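Local coordinates for N-acetylmuramoyl-L-alanine amidase domain-containing protein SAOUHSC_02979 (Staphylococcus aureus, PDB 5T1Q) that probably acts as a secreted peptidoglycan hydrolase with amidase activity, this chain carrying its glucosaminidase-like and CHAP domains, at residues A[32-44]-A[48-60]. Numbering follows the deposited sequence. Where two conformers were deposited one is given.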
# COMPACT_ATOMS: atom_id res chain seq x y z
N ARG A 32 1.53 9.87 2.61
CA ARG A 32 2.14 8.95 1.66
C ARG A 32 1.12 8.03 1.00
O ARG A 32 -0.03 7.92 1.41
CB ARG A 32 3.16 8.04 2.37
CG ARG A 32 4.38 8.75 2.95
CD ARG A 32 5.38 7.73 3.50
NE ARG A 32 5.93 6.86 2.46
CZ ARG A 32 6.75 5.82 2.68
NH1 ARG A 32 7.19 5.11 1.64
NH2 ARG A 32 7.14 5.49 3.91
N ALA A 33 1.59 7.39 -0.06
CA ALA A 33 0.86 6.37 -0.75
C ALA A 33 1.88 5.24 -0.94
O ALA A 33 3.03 5.50 -1.30
CB ALA A 33 0.33 6.87 -2.08
N THR A 34 1.47 4.02 -0.60
CA THR A 34 2.30 2.83 -0.78
C THR A 34 1.43 1.76 -1.42
O THR A 34 0.22 1.86 -1.40
CB THR A 34 2.91 2.32 0.55
OG1 THR A 34 1.88 2.26 1.54
CG2 THR A 34 4.00 3.26 1.06
N SER A 35 2.05 0.73 -1.99
CA SER A 35 1.29 -0.30 -2.69
C SER A 35 0.32 -1.06 -1.80
O SER A 35 0.60 -1.30 -0.65
CB SER A 35 2.23 -1.31 -3.33
OG SER A 35 3.15 -0.66 -4.19
N LEU A 36 -0.81 -1.42 -2.38
CA LEU A 36 -1.82 -2.21 -1.72
C LEU A 36 -1.76 -3.63 -2.26
O LEU A 36 -1.33 -3.86 -3.39
CB LEU A 36 -3.20 -1.62 -1.96
CG LEU A 36 -3.34 -0.20 -1.38
CD1 LEU A 36 -4.58 0.45 -1.92
CD2 LEU A 36 -3.34 -0.22 0.15
N PHE A 37 -2.17 -4.57 -1.42
CA PHE A 37 -2.12 -5.99 -1.72
C PHE A 37 -3.39 -6.70 -1.28
O PHE A 37 -4.04 -6.30 -0.31
CB PHE A 37 -0.96 -6.64 -0.96
CG PHE A 37 0.39 -6.14 -1.39
CD1 PHE A 37 0.91 -4.98 -0.86
CD2 PHE A 37 1.13 -6.84 -2.34
CE1 PHE A 37 2.13 -4.51 -1.26
CE2 PHE A 37 2.36 -6.38 -2.74
CZ PHE A 37 2.86 -5.21 -2.21
N GLU A 38 -3.70 -7.79 -1.97
CA GLU A 38 -4.84 -8.62 -1.62
C GLU A 38 -4.29 -10.01 -1.33
O GLU A 38 -3.19 -10.36 -1.78
CB GLU A 38 -5.85 -8.60 -2.77
CG GLU A 38 -7.30 -8.80 -2.34
CD GLU A 38 -8.29 -8.23 -3.33
OE1 GLU A 38 -7.89 -7.46 -4.22
OE2 GLU A 38 -9.50 -8.53 -3.20
N THR A 39 -5.02 -10.79 -0.53
CA THR A 39 -4.61 -12.16 -0.23
C THR A 39 -4.75 -13.02 -1.48
O THR A 39 -5.76 -12.94 -2.18
CB THR A 39 -5.42 -12.80 0.91
OG1 THR A 39 -6.81 -12.45 0.76
CG2 THR A 39 -4.91 -12.32 2.27
N ASP A 40 -3.72 -13.82 -1.77
CA ASP A 40 -3.70 -14.72 -2.92
C ASP A 40 -4.84 -15.73 -2.80
O ASP A 40 -4.88 -16.47 -1.82
CB ASP A 40 -2.34 -15.44 -2.95
CG ASP A 40 -2.18 -16.40 -4.13
OD1 ASP A 40 -3.05 -16.47 -5.02
OD2 ASP A 40 -1.15 -17.10 -4.15
N PRO A 41 -5.78 -15.76 -3.77
CA PRO A 41 -6.90 -16.72 -3.69
C PRO A 41 -6.49 -18.21 -3.76
O PRO A 41 -7.29 -19.07 -3.39
CB PRO A 41 -7.80 -16.35 -4.89
CG PRO A 41 -6.95 -15.54 -5.80
CD PRO A 41 -5.90 -14.88 -4.96
N SER A 42 -5.28 -18.52 -4.24
CA SER A 42 -4.83 -19.92 -4.32
C SER A 42 -4.70 -20.56 -2.94
O SER A 42 -4.16 -19.95 -2.01
CB SER A 42 -3.48 -20.04 -5.03
OG SER A 42 -3.63 -19.72 -6.40
N ILE A 43 -5.18 -21.80 -2.83
CA ILE A 43 -5.11 -22.54 -1.58
C ILE A 43 -3.64 -22.89 -1.31
O ILE A 43 -3.03 -23.63 -2.07
CB ILE A 43 -5.98 -23.82 -1.61
CG1 ILE A 43 -7.42 -23.52 -2.06
CG2 ILE A 43 -5.97 -24.52 -0.25
CD1 ILE A 43 -8.13 -22.45 -1.26
N SER A 44 -3.09 -22.34 -0.23
CA SER A 44 -1.69 -22.57 0.13
C SER A 44 -1.48 -24.01 0.62
O SER A 44 -2.42 -24.69 1.02
CB SER A 44 -1.25 -21.58 1.23
OG SER A 44 -1.95 -21.79 2.45
N ASP A 48 1.28 -21.26 6.85
CA ASP A 48 2.33 -20.22 6.78
C ASP A 48 2.83 -19.88 5.35
O ASP A 48 3.51 -18.87 5.17
CB ASP A 48 3.56 -20.68 7.59
CG ASP A 48 3.21 -21.16 9.01
OD1 ASP A 48 2.15 -20.76 9.56
OD2 ASP A 48 4.00 -21.95 9.57
N SER A 49 2.51 -20.72 4.36
CA SER A 49 3.02 -20.52 2.98
C SER A 49 2.18 -19.62 2.07
O SER A 49 2.41 -19.58 0.86
CB SER A 49 3.22 -21.89 2.30
OG SER A 49 2.00 -22.58 2.13
N GLY A 50 1.21 -18.88 2.63
CA GLY A 50 0.36 -17.99 1.84
C GLY A 50 1.10 -16.80 1.24
O GLY A 50 2.07 -16.30 1.82
N GLN A 51 0.64 -16.35 0.07
CA GLN A 51 1.24 -15.22 -0.64
C GLN A 51 0.26 -14.06 -0.77
O GLN A 51 -0.93 -14.18 -0.44
CB GLN A 51 1.66 -15.66 -2.05
CG GLN A 51 2.53 -16.91 -2.14
CD GLN A 51 3.96 -16.71 -1.68
OE1 GLN A 51 4.30 -15.74 -0.99
NE2 GLN A 51 4.84 -17.64 -2.08
N PHE A 52 0.78 -12.93 -1.24
CA PHE A 52 -0.03 -11.75 -1.53
C PHE A 52 0.00 -11.47 -3.01
O PHE A 52 0.98 -11.76 -3.68
CB PHE A 52 0.46 -10.53 -0.75
CG PHE A 52 0.22 -10.61 0.72
CD1 PHE A 52 -1.07 -10.55 1.22
CD2 PHE A 52 1.26 -10.77 1.61
CE1 PHE A 52 -1.33 -10.65 2.58
CE2 PHE A 52 1.02 -10.87 2.97
CZ PHE A 52 -0.28 -10.80 3.46
N ASN A 53 -1.10 -10.96 -3.52
CA ASN A 53 -1.17 -10.55 -4.91
C ASN A 53 -1.14 -9.06 -4.94
O ASN A 53 -1.80 -8.40 -4.14
CB ASN A 53 -2.45 -11.03 -5.58
CG ASN A 53 -2.42 -12.50 -5.90
OD1 ASN A 53 -1.45 -13.20 -5.62
ND2 ASN A 53 -3.48 -12.98 -6.53
N VAL A 54 -0.37 -8.54 -5.89
CA VAL A 54 -0.29 -7.11 -6.12
C VAL A 54 -1.58 -6.69 -6.83
O VAL A 54 -2.28 -7.52 -7.44
CB VAL A 54 0.91 -6.74 -7.04
CG1 VAL A 54 2.20 -7.37 -6.53
CG2 VAL A 54 0.66 -7.17 -8.49
N VAL A 55 -1.90 -5.41 -6.73
CA VAL A 55 -3.02 -4.86 -7.47
C VAL A 55 -2.39 -4.48 -8.81
O VAL A 55 -1.61 -3.54 -8.88
CB VAL A 55 -3.62 -3.62 -6.78
CG1 VAL A 55 -4.69 -2.99 -7.67
CG2 VAL A 55 -4.21 -4.01 -5.43
N ASP A 56 -2.70 -5.25 -9.85
CA ASP A 56 -2.16 -5.05 -11.21
C ASP A 56 -2.50 -3.64 -11.70
O ASP A 56 -3.57 -3.11 -11.39
CB ASP A 56 -2.75 -6.12 -12.14
CG ASP A 56 -2.04 -6.20 -13.48
OD1 ASP A 56 -0.83 -5.90 -13.56
OD2 ASP A 56 -2.70 -6.62 -14.46
N SER A 57 -1.59 -3.03 -12.47
CA SER A 57 -1.78 -1.63 -12.89
C SER A 57 -0.89 -1.22 -14.06
O SER A 57 0.25 -1.69 -14.17
CB SER A 57 -1.46 -0.73 -11.68
OG SER A 57 -1.48 0.65 -12.00
N LYS A 58 -1.40 -0.36 -14.94
CA LYS A 58 -0.59 0.13 -16.06
C LYS A 58 0.41 1.19 -15.55
O LYS A 58 1.47 1.37 -16.14
CB LYS A 58 -1.44 0.67 -17.23
CG LYS A 58 -0.60 0.83 -18.50
CD LYS A 58 -1.39 1.29 -19.73
CE LYS A 58 -1.77 2.77 -19.67
NZ LYS A 58 -2.43 3.21 -20.93
N ASP A 59 0.06 1.90 -14.48
CA ASP A 59 0.99 2.87 -13.88
C ASP A 59 2.26 2.17 -13.41
O ASP A 59 3.36 2.67 -13.63
CB ASP A 59 0.35 3.62 -12.70
CG ASP A 59 -0.68 4.66 -13.14
OD1 ASP A 59 -0.58 5.17 -14.28
OD2 ASP A 59 -1.57 4.98 -12.33
N THR A 60 2.11 1.00 -12.80
CA THR A 60 3.25 0.22 -12.30
C THR A 60 4.15 -0.21 -13.46
O THR A 60 5.37 -0.12 -13.36
CB THR A 60 2.80 -1.01 -11.45
OG1 THR A 60 2.02 -0.57 -10.33
CG2 THR A 60 4.00 -1.78 -10.95
O HOH W 1 -0.03 -3.65 -5.75
O HOH W 2 -0.85 -18.55 -1.52
O HOH W 3 -3.10 -15.96 -7.72
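E38 and N53 face each other as the hydrogen-bonded pair of a short antiparallel hairpin: E38 N gives to N53 O (2.9 Å), and N53 N returns a bond to E38 O (2.8 Å). Strand 37-39 also runs beside strand 339-345, in the sheet that probably belongs to the CHAP part, which makes 52-54 an outermost strand of that mixed sheet; helix 195-205 packs on F37 and V54, so the hairpin sits between this helix of the glucosaminidase-like part and the sheet. Packing is tight around the E38-N53 pair. The F37 ring, its CG anti to the carbonyl carbon (chi1 -64°), sets CE2 against V54 CG1 (3.9 Å) and CD2 near the F52 CB. The F52 ring presents its edge to E38 O, with CD1 3.7 Å from that oxygen, while CE1 reaches T39 CG2. E38 OE2 is hydrogen-bonded to H342 NE2 on strand 339-345.

Toward the hairpin end water enters. D40 N still bonds Q51 O (3.1 Å), but from 34° off the carbonyl plane. The D40 carboxylate, its CG anti to the backbone N (chi1 -179°), takes S42 N on OD1 in an Asx turn. One water joins OD1 to N53 ND2, a second joins OD2 to Q51 N, and P41 CD rests 3.5 Å from N53 ND2. Beyond, S44 CB merely touches S49 OG, both hydroxyls being bonded to N46. At the other end a water spans L36 O and V55 N.

Direct backbone bonds thus hold the middle, whereas toward both ends water bridges supplement or replace them; the D40 carboxylate takes S42 N directly but reaches N53 and Q51 through water.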